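Local coordinates for protein exonuclease mut-7 homolog (Aedes aegypti, PDB 7JW2) that probably trims the 3' ends of AGO1-bound microRNAs as a magnesium-dependent 3'-5' exoribonuclease, represented here by its exonuclease domain, at residues Gly46-Gln54 / Met102-Phe110; Ser32-Trp40 / Tyr184-Leu193. All coordinates share one frame; numbering follows the deposited sequence.

Contact 1: Gly46-Gln54 / Met102-Phe110; sequences GANEVSLIQ and MFQKALPSF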
ATOM      1  N   GLY A  46     -25.733  -1.395  22.527  1.00 55.22           N
ATOM      2  CA  GLY A  46     -25.685  -1.010  21.135  1.00 52.57           C
ATOM      3  C   GLY A  46     -24.868  -1.969  20.290  1.00 52.17           C
ATOM      4  O   GLY A  46     -24.460  -3.050  20.719  1.00 48.78           O
ATOM      5  N   ALA A  47     -24.630  -1.551  19.050  1.00 46.99           N
ATOM      6  CA  ALA A  47     -23.883  -2.377  18.114  1.00 44.77           C
ATOM      7  C   ALA A  47     -22.395  -2.364  18.447  1.00 38.15           C
ATOM      8  O   ALA A  47     -21.871  -1.420  19.042  1.00 39.49           O
ATOM      9  CB  ALA A  47     -24.101  -1.891  16.682  1.00 41.59           C
ATOM     10  N   ASN A  48     -21.710  -3.430  18.052  1.00 35.64           N
ATOM     11  CA  ASN A  48     -20.278  -3.522  18.286  1.00 32.65           C
ATOM     12  C   ASN A  48     -19.520  -2.674  17.272  1.00 30.06           C
ATOM     13  O   ASN A  48     -19.927  -2.554  16.111  1.00 28.28           O
ATOM     14  CB  ASN A  48     -19.827  -4.977  18.213  1.00 31.29           C
ATOM     15  CG  ASN A  48     -20.107  -5.730  19.494  1.00 34.91           C
ATOM     16  OD1 ASN A  48     -19.488  -5.473  20.527  1.00 37.89           O
ATOM     17  ND2 ASN A  48     -21.041  -6.664  19.434  1.00 37.52           N
ATOM     18  N   GLU A  49     -18.423  -2.063  17.727  1.00 23.28           N
ATOM     19  CA  GLU A  49     -17.580  -1.215  16.895  1.00 21.72           C
ATOM     20  C   GLU A  49     -16.122  -1.516  17.204  1.00 20.44           C
ATOM     21  O   GLU A  49     -15.751  -1.625  18.374  1.00 21.27           O
ATOM     22  CB  GLU A  49     -17.868   0.270  17.143  1.00 27.25           C
ATOM     23  CG  GLU A  49     -19.133   0.777  16.485  1.00 33.20           C
ATOM     24  CD  GLU A  49     -19.234   2.284  16.547  1.00 33.05           C
ATOM     25  OE1 GLU A  49     -19.501   2.915  15.501  1.00 42.01           O
ATOM     26  OE2 GLU A  49     -19.034   2.835  17.647  1.00 38.75           O
ATOM     27  N   VAL A  50     -15.305  -1.668  16.151  1.00 18.86           N
ATOM     28  CA  VAL A  50     -13.884  -1.967  16.311  1.00 17.70           C
ATOM     29  C   VAL A  50     -13.120  -0.717  16.721  1.00 15.51           C
ATOM     30  O   VAL A  50     -13.312   0.366  16.151  1.00 19.00           O
ATOM     31  CB  VAL A  50     -13.298  -2.530  15.003  1.00 17.44           C
ATOM     32  CG1 VAL A  50     -11.838  -2.974  15.218  1.00 19.07           C
ATOM     33  CG2 VAL A  50     -14.125  -3.691  14.509  1.00 21.99           C
ATOM     34  N   SER A  51     -12.207  -0.875  17.685  1.00 14.12           N
ATOM     35  CA  SER A  51     -11.254   0.178  18.020  1.00 14.47           C
ATOM     36  C   SER A  51      -9.905  -0.032  17.337  1.00 14.14           C
ATOM     37  O   SER A  51      -9.415   0.871  16.650  1.00 14.20           O
ATOM     38  CB  SER A  51     -11.078   0.264  19.547  1.00 15.67           C
ATOM     39  OG  SER A  51     -10.011   1.133  19.884  1.00 15.74           O
ATOM     40  N   LEU A  52      -9.310  -1.216  17.509  1.00 13.95           N
ATOM     41  CA  LEU A  52      -7.997  -1.550  16.973  1.00 13.06           C
ATOM     42  C   LEU A  52      -8.049  -2.914  16.314  1.00 12.60           C
ATOM     43  O   LEU A  52      -8.788  -3.792  16.758  1.00 13.25           O
ATOM     44  CB  LEU A  52      -6.916  -1.606  18.071  1.00 14.41           C
ATOM     45  CG  LEU A  52      -6.578  -0.333  18.846  1.00 15.22           C
ATOM     46  CD1 LEU A  52      -5.534  -0.664  19.903  1.00 16.23           C
ATOM     47  CD2 LEU A  52      -6.064   0.752  17.918  1.00 16.98           C
ATOM     48  N   ILE A  53      -7.255  -3.078  15.251  1.00 11.97           N
ATOM     49  CA  ILE A  53      -6.870  -4.392  14.733  1.00 12.76           C
ATOM     50  C   ILE A  53      -5.351  -4.465  14.751  1.00 11.97           C
ATOM     51  O   ILE A  53      -4.677  -3.558  14.246  1.00 14.59           O
ATOM     52  CB  ILE A  53      -7.426  -4.632  13.320  1.00 13.41           C
ATOM     53  CG1 ILE A  53      -8.955  -4.695  13.373  1.00 15.07           C
ATOM     54  CG2 ILE A  53      -6.869  -5.949  12.761  1.00 15.49           C
ATOM     55  CD1 ILE A  53      -9.589  -4.632  12.007  1.00 18.84           C
ATOM     56  N   GLN A  54      -4.808  -5.519  15.359  1.00 12.32           N
ATOM     57  CA  GLN A  54      -3.366  -5.646  15.544  1.00 11.33           C
ATOM     58  C   GLN A  54      -2.830  -6.790  14.688  1.00 10.95           C
ATOM     59  O   GLN A  54      -3.361  -7.904  14.740  1.00 13.25           O
ATOM     60  CB  GLN A  54      -2.986  -5.874  17.013  1.00 13.61           C
ATOM     61  CG  GLN A  54      -3.531  -4.858  18.030  1.00 14.87           C
ATOM     62  CD  GLN A  54      -4.818  -5.324  18.689  1.00 15.50           C
ATOM     63  OE1 GLN A  54      -5.907  -4.905  18.295  1.00 15.01           O
ATOM     64  NE2 GLN A  54      -4.697  -6.180  19.704  1.00 16.46           N
ATOM     65  N   MET A 102     -17.933 -11.002  13.933  1.00 24.30           N
ATOM     66  CA  MET A 102     -18.303  -9.649  14.324  1.00 24.15           C
ATOM     67  C   MET A 102     -17.822  -8.610  13.313  1.00 21.18           C
ATOM     68  O   MET A 102     -18.494  -7.593  13.118  1.00 21.14           O
ATOM     69  CB  MET A 102     -17.749  -9.349  15.713  1.00 26.39           C
ATOM     70  CG  MET A 102     -18.447  -8.206  16.420  1.00 27.80           C
ATOM     71  SD  MET A 102     -17.986  -8.107  18.170  1.00 36.09           S
ATOM     72  CE  MET A 102     -18.769  -9.590  18.791  1.00 34.19           C
ATOM     73  N   PHE A 103     -16.666  -8.836  12.671  1.00 21.80           N
ATOM     74  CA  PHE A 103     -16.223  -7.938  11.602  1.00 22.65           C
ATOM     75  C   PHE A 103     -17.262  -7.839  10.493  1.00 22.77           C
ATOM     76  O   PHE A 103     -17.405  -6.785   9.862  1.00 20.95           O
ATOM     77  CB  PHE A 103     -14.904  -8.404  10.970  1.00 20.85           C
ATOM     78  CG  PHE A 103     -13.688  -8.265  11.851  1.00 22.47           C
ATOM     79  CD1 PHE A 103     -13.578  -7.250  12.786  1.00 21.30           C
ATOM     80  CD2 PHE A 103     -12.631  -9.149  11.706  1.00 22.34           C
ATOM     81  CE1 PHE A 103     -12.434  -7.147  13.582  1.00 21.17           C
ATOM     82  CE2 PHE A 103     -11.491  -9.048  12.488  1.00 23.93           C
ATOM     83  CZ  PHE A 103     -11.400  -8.054  13.441  1.00 21.17           C
ATOM     84  N   GLN A 104     -17.960  -8.942  10.191  1.00 23.49           N
ATOM     85  CA  GLN A 104     -18.870  -8.906   9.048  1.00 24.61           C
ATOM     86  C   GLN A 104     -19.962  -7.869   9.247  1.00 25.68           C
ATOM     87  O   GLN A 104     -20.500  -7.336   8.271  1.00 26.52           O
ATOM     88  CB  GLN A 104     -19.480 -10.285   8.784  1.00 28.80           C
ATOM     89  CG  GLN A 104     -18.486 -11.455   8.778  1.00 26.73           C
ATOM     90  CD  GLN A 104     -17.486 -11.451   7.616  1.00 29.09           C
ATOM     91  OE1 GLN A 104     -17.476 -10.554   6.766  1.00 29.59           O
ATOM     92  NE2 GLN A 104     -16.639 -12.478   7.575  1.00 32.13           N
ATOM     93  N   LYS A 105     -20.278  -7.544  10.499  1.00 24.83           N
ATOM     94  CA  LYS A 105     -21.294  -6.548  10.788  1.00 25.58           C
ATOM     95  C   LYS A 105     -20.696  -5.188  11.109  1.00 22.71           C
ATOM     96  O   LYS A 105     -21.260  -4.166  10.714  1.00 25.24           O
ATOM     97  CB  LYS A 105     -22.190  -7.013  11.952  1.00 31.24           C
ATOM     98  CG  LYS A 105     -22.537  -8.534  12.032  1.00 35.78           C
ATOM     99  CD  LYS A 105     -22.626  -9.294  10.688  1.00 40.65           C
ATOM    100  CE  LYS A 105     -23.088 -10.741  10.827  1.00 44.87           C
ATOM    101  NZ  LYS A 105     -22.473 -11.571   9.733  1.00 45.71           N
ATOM    102  N   ALA A 106     -19.541  -5.153  11.779  1.00 20.60           N
ATOM    103  CA  ALA A 106     -18.941  -3.886  12.175  1.00 18.31           C
ATOM    104  C   ALA A 106     -18.096  -3.264  11.068  1.00 22.30           C
ATOM    105  O   ALA A 106     -18.010  -2.035  10.965  1.00 24.24           O
ATOM    106  CB  ALA A 106     -18.083  -4.091  13.427  1.00 24.29           C
ATOM    107  N   LEU A 107     -17.461  -4.092  10.245  1.00 19.52           N
ATOM    108  CA  LEU A 107     -16.551  -3.635   9.197  1.00 21.45           C
ATOM    109  C   LEU A 107     -16.806  -4.493   7.972  1.00 18.07           C
ATOM    110  O   LEU A 107     -15.987  -5.342   7.607  1.00 18.78           O
ATOM    111  CB  LEU A 107     -15.094  -3.773   9.642  1.00 23.39           C
ATOM    112  CG  LEU A 107     -14.347  -2.771  10.510  1.00 24.57           C
ATOM    113  CD1 LEU A 107     -12.880  -3.217  10.533  1.00 22.97           C
ATOM    114  CD2 LEU A 107     -14.465  -1.352  10.003  1.00 21.35           C
ATOM    115  N   PRO A 108     -17.959  -4.318   7.322  1.00 19.40           N
ATOM    116  CA  PRO A 108     -18.390  -5.323   6.337  1.00 17.86           C
ATOM    117  C   PRO A 108     -17.463  -5.474   5.140  1.00 17.32           C
ATOM    118  O   PRO A 108     -17.416  -6.568   4.564  1.00 17.96           O
ATOM    119  CB  PRO A 108     -19.780  -4.822   5.920  1.00 19.86           C
ATOM    120  CG  PRO A 108     -20.251  -4.020   7.107  1.00 22.80           C
ATOM    121  CD  PRO A 108     -19.014  -3.325   7.596  1.00 18.59           C
ATOM    122  N   SER A 109     -16.724  -4.425   4.754  1.00 17.22           N
ATOM    123  CA  SER A 109     -15.796  -4.535   3.627  1.00 17.32           C
ATOM    124  C   SER A 109     -14.557  -5.359   3.958  1.00 17.99           C
ATOM    125  O   SER A 109     -13.882  -5.823   3.040  1.00 17.55           O
ATOM    126  CB  SER A 109     -15.366  -3.145   3.166  1.00 19.01           C
ATOM    127  OG  SER A 109     -16.481  -2.398   2.731  1.00 22.14           O
ATOM    128  N   PHE A 110     -14.245  -5.545   5.247  1.00 17.12           N
ATOM    129  CA  PHE A 110     -13.121  -6.376   5.682  1.00 17.22           C
ATOM    130  C   PHE A 110     -13.642  -7.803   5.759  1.00 19.68           C
ATOM    131  O   PHE A 110     -13.910  -8.354   6.831  1.00 21.12           O
ATOM    132  CB  PHE A 110     -12.569  -5.884   7.017  1.00 19.15           C
ATOM    133  CG  PHE A 110     -11.340  -6.623   7.480  1.00 17.06           C
ATOM    134  CD1 PHE A 110     -10.308  -6.907   6.604  1.00 16.89           C
ATOM    135  CD2 PHE A 110     -11.231  -7.060   8.798  1.00 17.17           C
ATOM    136  CE1 PHE A 110      -9.182  -7.603   7.027  1.00 17.81           C
ATOM    137  CE2 PHE A 110     -10.099  -7.749   9.224  1.00 18.70           C
ATOM    138  CZ  PHE A 110      -9.078  -8.018   8.334  1.00 19.82           C
TER
HETATM  139  O   HOH W   1     -16.338  -0.912  13.515  1.00 26.84           O

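Contact 2: Ser32-Trp40 / Tyr184-Leu193; sequences SMIAFASEW and YAALDAFCLL. Unlike the reference sequence in segment 32-40: Ala37 (reference Asp).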
ATOM      1  N   SER A  32       5.151 -14.587   5.395  1.00 19.55           N
ATOM      2  CA  SER A  32       4.605 -15.937   5.363  1.00 16.89           C
ATOM      3  C   SER A  32       3.874 -16.322   6.637  1.00 16.03           C
ATOM      4  O   SER A  32       3.152 -17.327   6.634  1.00 16.13           O
ATOM      5  CB  SER A  32       5.711 -16.968   5.110  1.00 19.97           C
ATOM      6  OG  SER A  32       6.199 -16.801   3.798  1.00 28.01           O
ATOM      7  N   MET A  33       4.010 -15.535   7.704  1.00 16.22           N
ATOM      8  CA  MET A  33       3.319 -15.815   8.957  1.00 17.61           C
ATOM      9  C   MET A  33       3.014 -14.496   9.654  1.00 18.06           C
ATOM     10  O   MET A  33       3.920 -13.674   9.841  1.00 17.89           O
ATOM     11  CB  MET A  33       4.149 -16.724   9.869  1.00 19.70           C
ATOM     12  CG  MET A  33       3.429 -17.062  11.162  1.00 19.97           C
ATOM     13  SD  MET A  33       4.167 -18.369  12.162  1.00 28.77           S
ATOM     14  CE  MET A  33       5.806 -17.730  12.311  1.00 29.65           C
ATOM     15  N   ILE A  34       1.743 -14.312  10.042  1.00 15.28           N
ATOM     16  CA  ILE A  34       1.246 -13.108  10.704  1.00 16.49           C
ATOM     17  C   ILE A  34       0.335 -13.561  11.834  1.00 17.04           C
ATOM     18  O   ILE A  34      -0.380 -14.557  11.713  1.00 21.77           O
ATOM     19  CB  ILE A  34       0.447 -12.187   9.746  1.00 15.76           C
ATOM     20  CG1 ILE A  34       1.269 -11.871   8.510  1.00 19.14           C
ATOM     21  CG2 ILE A  34       0.002 -10.875  10.434  1.00 20.71           C
ATOM     22  CD1 ILE A  34       2.325 -10.921   8.765  1.00 25.43           C
ATOM     23  N   ALA A  35       0.337 -12.820  12.931  1.00 14.49           N
ATOM     24  CA  ALA A  35      -0.627 -13.053  13.993  1.00 13.52           C
ATOM     25  C   ALA A  35      -1.586 -11.875  14.051  1.00 13.06           C
ATOM     26  O   ALA A  35      -1.209 -10.748  13.733  1.00 15.26           O
ATOM     27  CB  ALA A  35       0.076 -13.245  15.339  1.00 15.09           C
ATOM     28  N   PHE A  36      -2.833 -12.133  14.434  1.00 12.28           N
ATOM     29  CA  PHE A  36      -3.780 -11.023  14.528  1.00 12.40           C
ATOM     30  C   PHE A  36      -4.638 -11.127  15.777  1.00 14.25           C
ATOM     31  O   PHE A  36      -4.886 -12.212  16.322  1.00 14.18           O
ATOM     32  CB  PHE A  36      -4.665 -10.884  13.266  1.00 14.88           C
ATOM     33  CG  PHE A  36      -5.711 -11.951  13.092  1.00 14.31           C
ATOM     34  CD1 PHE A  36      -6.983 -11.819  13.627  1.00 18.34           C
ATOM     35  CD2 PHE A  36      -5.437 -13.055  12.308  1.00 17.39           C
ATOM     36  CE1 PHE A  36      -7.946 -12.810  13.428  1.00 18.71           C
ATOM     37  CE2 PHE A  36      -6.389 -14.041  12.089  1.00 20.09           C
ATOM     38  CZ  PHE A  36      -7.645 -13.922  12.648  1.00 19.47           C
ATOM     39  N   ALA A  37      -5.088  -9.952  16.211  1.00 13.54           N
ATOM     40  CA  ALA A  37      -5.988  -9.755  17.338  1.00 12.08           C
ATOM     41  C   ALA A  37      -6.700  -8.428  17.120  1.00 12.92           C
ATOM     42  O   ALA A  37      -6.390  -7.685  16.182  1.00 13.92           O
ATOM     43  CB  ALA A  37      -5.229  -9.772  18.669  1.00 15.62           C
ATOM     44  N   SER A  38      -7.672  -8.132  17.990  1.00 14.38           N
ATOM     45  CA  SER A  38      -8.429  -6.896  17.844  1.00 13.67           C
ATOM     46  C   SER A  38      -8.949  -6.451  19.198  1.00 14.37           C
ATOM     47  O   SER A  38      -9.068  -7.248  20.135  1.00 16.34           O
ATOM     48  CB  SER A  38      -9.578  -7.057  16.843  1.00 15.65           C
ATOM     49  OG  SER A  38     -10.537  -7.993  17.282  1.00 19.30           O
ATOM     50  N   GLU A  39      -9.244  -5.152  19.282  1.00 13.79           N
ATOM     51  CA  GLU A  39      -9.853  -4.563  20.464  1.00 14.77           C
ATOM     52  C   GLU A  39     -11.118  -3.824  20.055  1.00 15.19           C
ATOM     53  O   GLU A  39     -11.152  -3.143  19.025  1.00 16.03           O
ATOM     54  CB  GLU A  39      -8.900  -3.593  21.200  1.00 15.35           C
ATOM     55  CG  GLU A  39      -7.500  -4.133  21.512  1.00 15.62           C
ATOM     56  CD  GLU A  39      -7.511  -5.438  22.276  1.00 16.71           C
ATOM     57  OE1 GLU A  39      -6.563  -6.239  22.089  1.00 17.40           O
ATOM     58  OE2 GLU A  39      -8.457  -5.678  23.069  1.00 20.16           O
ATOM     59  N   TRP A  40     -12.137  -3.916  20.908  1.00 18.15           N
ATOM     60  CA  TRP A  40     -13.465  -3.415  20.595  1.00 17.88           C
ATOM     61  C   TRP A  40     -13.885  -2.359  21.604  1.00 19.86           C
ATOM     62  O   TRP A  40     -13.481  -2.401  22.769  1.00 22.44           O
ATOM     63  CB  TRP A  40     -14.465  -4.574  20.586  1.00 19.19           C
ATOM     64  CG  TRP A  40     -14.174  -5.537  19.474  1.00 19.29           C
ATOM     65  CD1 TRP A  40     -13.162  -6.449  19.423  1.00 19.45           C
ATOM     66  CD2 TRP A  40     -14.884  -5.650  18.241  1.00 19.32           C
ATOM     67  NE1 TRP A  40     -13.207  -7.137  18.230  1.00 19.68           N
ATOM     68  CE2 TRP A  40     -14.252  -6.658  17.487  1.00 19.47           C
ATOM     69  CE3 TRP A  40     -16.000  -5.001  17.702  1.00 20.83           C
ATOM     70  CZ2 TRP A  40     -14.699  -7.036  16.228  1.00 22.08           C
ATOM     71  CZ3 TRP A  40     -16.439  -5.370  16.452  1.00 21.14           C
ATOM     72  CH2 TRP A  40     -15.788  -6.382  15.726  1.00 20.21           C
ATOM     73  N   TYR A 184      -0.482  -3.460  25.751  1.00 16.20           N
ATOM     74  CA  TYR A 184      -1.294  -4.665  25.848  1.00 14.38           C
ATOM     75  C   TYR A 184      -1.772  -5.113  24.470  1.00 16.71           C
ATOM     76  O   TYR A 184      -1.725  -6.305  24.147  1.00 16.37           O
ATOM     77  CB  TYR A 184      -2.483  -4.422  26.794  1.00 17.43           C
ATOM     78  CG  TYR A 184      -3.554  -5.478  26.679  1.00 16.22           C
ATOM     79  CD1 TYR A 184      -3.468  -6.669  27.396  1.00 17.13           C
ATOM     80  CD2 TYR A 184      -4.626  -5.316  25.810  1.00 17.44           C
ATOM     81  CE1 TYR A 184      -4.434  -7.659  27.268  1.00 16.06           C
ATOM     82  CE2 TYR A 184      -5.589  -6.291  25.676  1.00 18.63           C
ATOM     83  CZ  TYR A 184      -5.486  -7.464  26.394  1.00 17.73           C
ATOM     84  OH  TYR A 184      -6.448  -8.431  26.260  1.00 20.30           O
ATOM     85  N   ALA A 185      -2.241  -4.171  23.650  1.00 15.84           N
ATOM     86  CA  ALA A 185      -2.777  -4.539  22.341  1.00 14.04           C
ATOM     87  C   ALA A 185      -1.700  -5.135  21.448  1.00 15.11           C
ATOM     88  O   ALA A 185      -1.951  -6.115  20.731  1.00 15.54           O
ATOM     89  CB  ALA A 185      -3.427  -3.316  21.677  1.00 13.90           C
ATOM     90  N   ALA A 186      -0.503  -4.545  21.454  1.00 15.01           N
ATOM     91  CA  ALA A 186       0.551  -5.053  20.584  1.00 14.67           C
ATOM     92  C   ALA A 186       0.996  -6.441  21.028  1.00 15.39           C
ATOM     93  O   ALA A 186       1.205  -7.335  20.194  1.00 15.76           O
ATOM     94  CB  ALA A 186       1.725  -4.073  20.563  1.00 17.27           C
ATOM     95  N   LEU A 187       1.160  -6.641  22.331  1.00 14.99           N
ATOM     96  CA  LEU A 187       1.586  -7.940  22.820  1.00 15.52           C
ATOM     97  C   LEU A 187       0.516  -9.007  22.621  1.00 15.72           C
ATOM     98  O   LEU A 187       0.852 -10.190  22.470  1.00 17.48           O
ATOM     99  CB  LEU A 187       1.982  -7.827  24.293  1.00 17.13           C
ATOM    100  CG  LEU A 187       2.618  -9.077  24.901  1.00 17.29           C
ATOM    101  CD1 LEU A 187       3.846  -9.522  24.112  1.00 19.43           C
ATOM    102  CD2 LEU A 187       2.973  -8.801  26.360  1.00 17.79           C
ATOM    103  N   ASP A 188      -0.774  -8.633  22.602  1.00 16.35           N
ATOM    104  CA  ASP A 188      -1.797  -9.665  22.481  1.00 16.18           C
ATOM    105  C   ASP A 188      -1.732 -10.335  21.112  1.00 16.38           C
ATOM    106  O   ASP A 188      -2.078 -11.512  20.986  1.00 18.46           O
ATOM    107  CB  ASP A 188      -3.194  -9.101  22.765  1.00 19.20           C
ATOM    108  CG  ASP A 188      -3.969  -9.963  23.766  1.00 18.08           C
ATOM    109  OD1 ASP A 188      -3.447 -10.213  24.880  1.00 20.94           O
ATOM    110  OD2 ASP A 188      -5.086 -10.410  23.429  1.00 21.23           O
ATOM    111  N   ALA A 189      -1.271  -9.608  20.092  1.00 15.25           N
ATOM    112  CA  ALA A 189      -1.007 -10.240  18.804  1.00 14.65           C
ATOM    113  C   ALA A 189       0.352 -10.942  18.794  1.00 15.08           C
ATOM    114  O   ALA A 189       0.450 -12.103  18.374  1.00 15.27           O
ATOM    115  CB  ALA A 189      -1.105  -9.199  17.684  1.00 15.39           C
ATOM    116  N   PHE A 190       1.412 -10.266  19.260  1.00 14.97           N
ATOM    117  CA  PHE A 190       2.760 -10.828  19.130  1.00 16.70           C
ATOM    118  C   PHE A 190       2.919 -12.143  19.899  1.00 16.13           C
ATOM    119  O   PHE A 190       3.630 -13.053  19.440  1.00 15.67           O
ATOM    120  CB  PHE A 190       3.816  -9.826  19.601  1.00 17.05           C
ATOM    121  CG  PHE A 190       5.237 -10.251  19.305  1.00 18.28           C
ATOM    122  CD1 PHE A 190       5.987 -10.925  20.258  1.00 20.61           C
ATOM    123  CD2 PHE A 190       5.816  -9.968  18.079  1.00 20.33           C
ATOM    124  CE1 PHE A 190       7.291 -11.317  19.989  1.00 22.46           C
ATOM    125  CE2 PHE A 190       7.121 -10.349  17.795  1.00 21.83           C
ATOM    126  CZ  PHE A 190       7.862 -11.028  18.762  1.00 20.22           C
ATOM    127  N   CYS A 191       2.277 -12.273  21.059  1.00 15.49           N
ATOM    128  CA  CYS A 191       2.496 -13.479  21.861  1.00 15.91           C
ATOM    129  C   CYS A 191       1.984 -14.729  21.154  1.00 15.30           C
ATOM    130  O   CYS A 191       2.409 -15.847  21.490  1.00 15.83           O
ATOM    131  CB  CYS A 191       1.858 -13.322  23.250  1.00 18.16           C
ATOM    132  SG  CYS A 191       0.046 -13.494  23.324  1.00 17.78           S
ATOM    133  N   LEU A 192       1.079 -14.572  20.181  1.00 14.79           N
ATOM    134  CA  LEU A 192       0.612 -15.728  19.426  1.00 16.60           C
ATOM    135  C   LEU A 192       1.746 -16.339  18.618  1.00 15.42           C
ATOM    136  O   LEU A 192       1.831 -17.572  18.497  1.00 14.46           O
ATOM    137  CB  LEU A 192      -0.546 -15.320  18.509  1.00 15.55           C
ATOM    138  CG  LEU A 192      -1.710 -14.610  19.208  1.00 14.60           C
ATOM    139  CD1 LEU A 192      -2.749 -14.224  18.160  1.00 16.20           C
ATOM    140  CD2 LEU A 192      -2.311 -15.482  20.306  1.00 18.61           C
ATOM    141  N   LEU A 193       2.648 -15.498  18.093  1.00 15.01           N
ATOM    142  CA  LEU A 193       3.817 -16.024  17.383  1.00 16.02           C
ATOM    143  C   LEU A 193       4.707 -16.809  18.328  1.00 17.11           C
ATOM    144  O   LEU A 193       5.182 -17.903  17.985  1.00 17.53           O
ATOM    145  CB  LEU A 193       4.623 -14.894  16.744  1.00 16.33           C
ATOM    146  CG  LEU A 193       3.920 -14.052  15.670  1.00 15.93           C
ATOM    147  CD1 LEU A 193       4.626 -12.728  15.529  1.00 18.91           C
ATOM    148  CD2 LEU A 193       3.923 -14.786  14.325  1.00 18.35           C
TER
HETATM  149  O   HOH W   2      -7.114  -8.487  23.350  1.00 26.83           O

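Contact 1: Gly46-Gln54 / Met102-Phe110
A first torsion of -174° in Val50 sets CG1 opposite the backbone N and leaves CG2 beside it, and from there CG2 meets the rim of the Phe103 ring, close to the ring plane, 4.0 Å from CE1. Ile53 places its branches the same way, with CG1 (chi1 -66°) in the position of Val50 CG2, and the chain runs on extended, carrying CD1 among Leu107, Phe103 and Phe110. There CD1 meets Leu107 CD1 tip to tip at 3.9 Å, and it also touches the rings of Phe103 and Phe110. Leu107 leaves the helix, and the type I turn from Leu107 to Phe110 brings Phe110 alongside Phe103, its CD2 3.8 Å above the plane of the Phe103 ring and offset toward the rim. At the other end the contact is partly polar. Met102, bent at its last torsion, lays its sulfur against the Asn48 amide, SD to CG 3.4 Å, the two side chains crossing at about a right angle. No direct hydrogen bond joins the segments; instead a water bridges Val50 N (2.9 Å) and Ala106 O (3.2 Å). The result is a helix end packed on one side of a sheet strand within the alpha/beta core of the exonuclease domain: Trp40 of strand 33-40 borders Val50, Met102 and Ala106, while helix 73-84 adds Trp76 beside Ile53 and Leu107.

Contact 2: Ser32-Trp40 / Tyr184-Leu193
Ala35 packs its CB against the helix backbone, 3.3 Å from Ala189 O, and lies 3.8 Å from Leu192 CB, so the methyl group rests on helix backbone as much as on side chain. Ala189 and Ala37 extend the same strip, their CB atoms meeting, and with such small residues lining the seam the helix settles directly on the strand: the axes of the two segments come within 6.7 Å at 142°, closer to antiparallel than to perpendicular. Leu193 buries nearly as much surface. Its CG packs on the Ala35 methyl, and CD2 reaches Met33 CG at 3.9 Å, the two long side chains sliding past each other in opposite directions. The fold is that of the RNase H-like 3'-5' exonucleases, and the sequence here fits their DEDDy pattern: Glu39 follows two residues after Ala37, which stands in place of the natural aspartate, and Tyr184 precedes Asp188 by four in the helix, consistent with an active-site cleft at this end. Glu39 supplies much of the contact there. A bend at chi2 (-54°) brings its carboxylate to the edge of the Tyr184 ring, with OE1 3.7 Å from CE2 and OE2 in the ring plane; the carboxylate and ring planes are 63° apart. OE1 accepts from Gln54 NE2 of strand 50-56, which also bonds Ala185 O, and a water lies 2.6 Å from the same OE1. That water is 3.0 Å from Tyr184 OH and 2.8 Å from Asp188 OD2.

The two contacts meet at neighbouring strands of the mixed sheet, their centres about 16 Å apart. Strands 33-40 and 50-56 follow each other in the chain and pair antiparallel, Gln54 N lying 2.8 Å from Ala37 O, so the sheet itself joins contact 1 to contact 2. Along the sequence both segments of contact 1 fall between those of contact 2: strand 33-40 comes first, then strand 50-56 and helix 96-106, and helix 179-205 last. Contact 2 is near the chain centre, contact 1 further out. The helices cover opposite faces of the sheet, so that strand 33-40, with helix 179-205 on one face and helix 96-106 on the other, lies at the heart of the exonuclease fold.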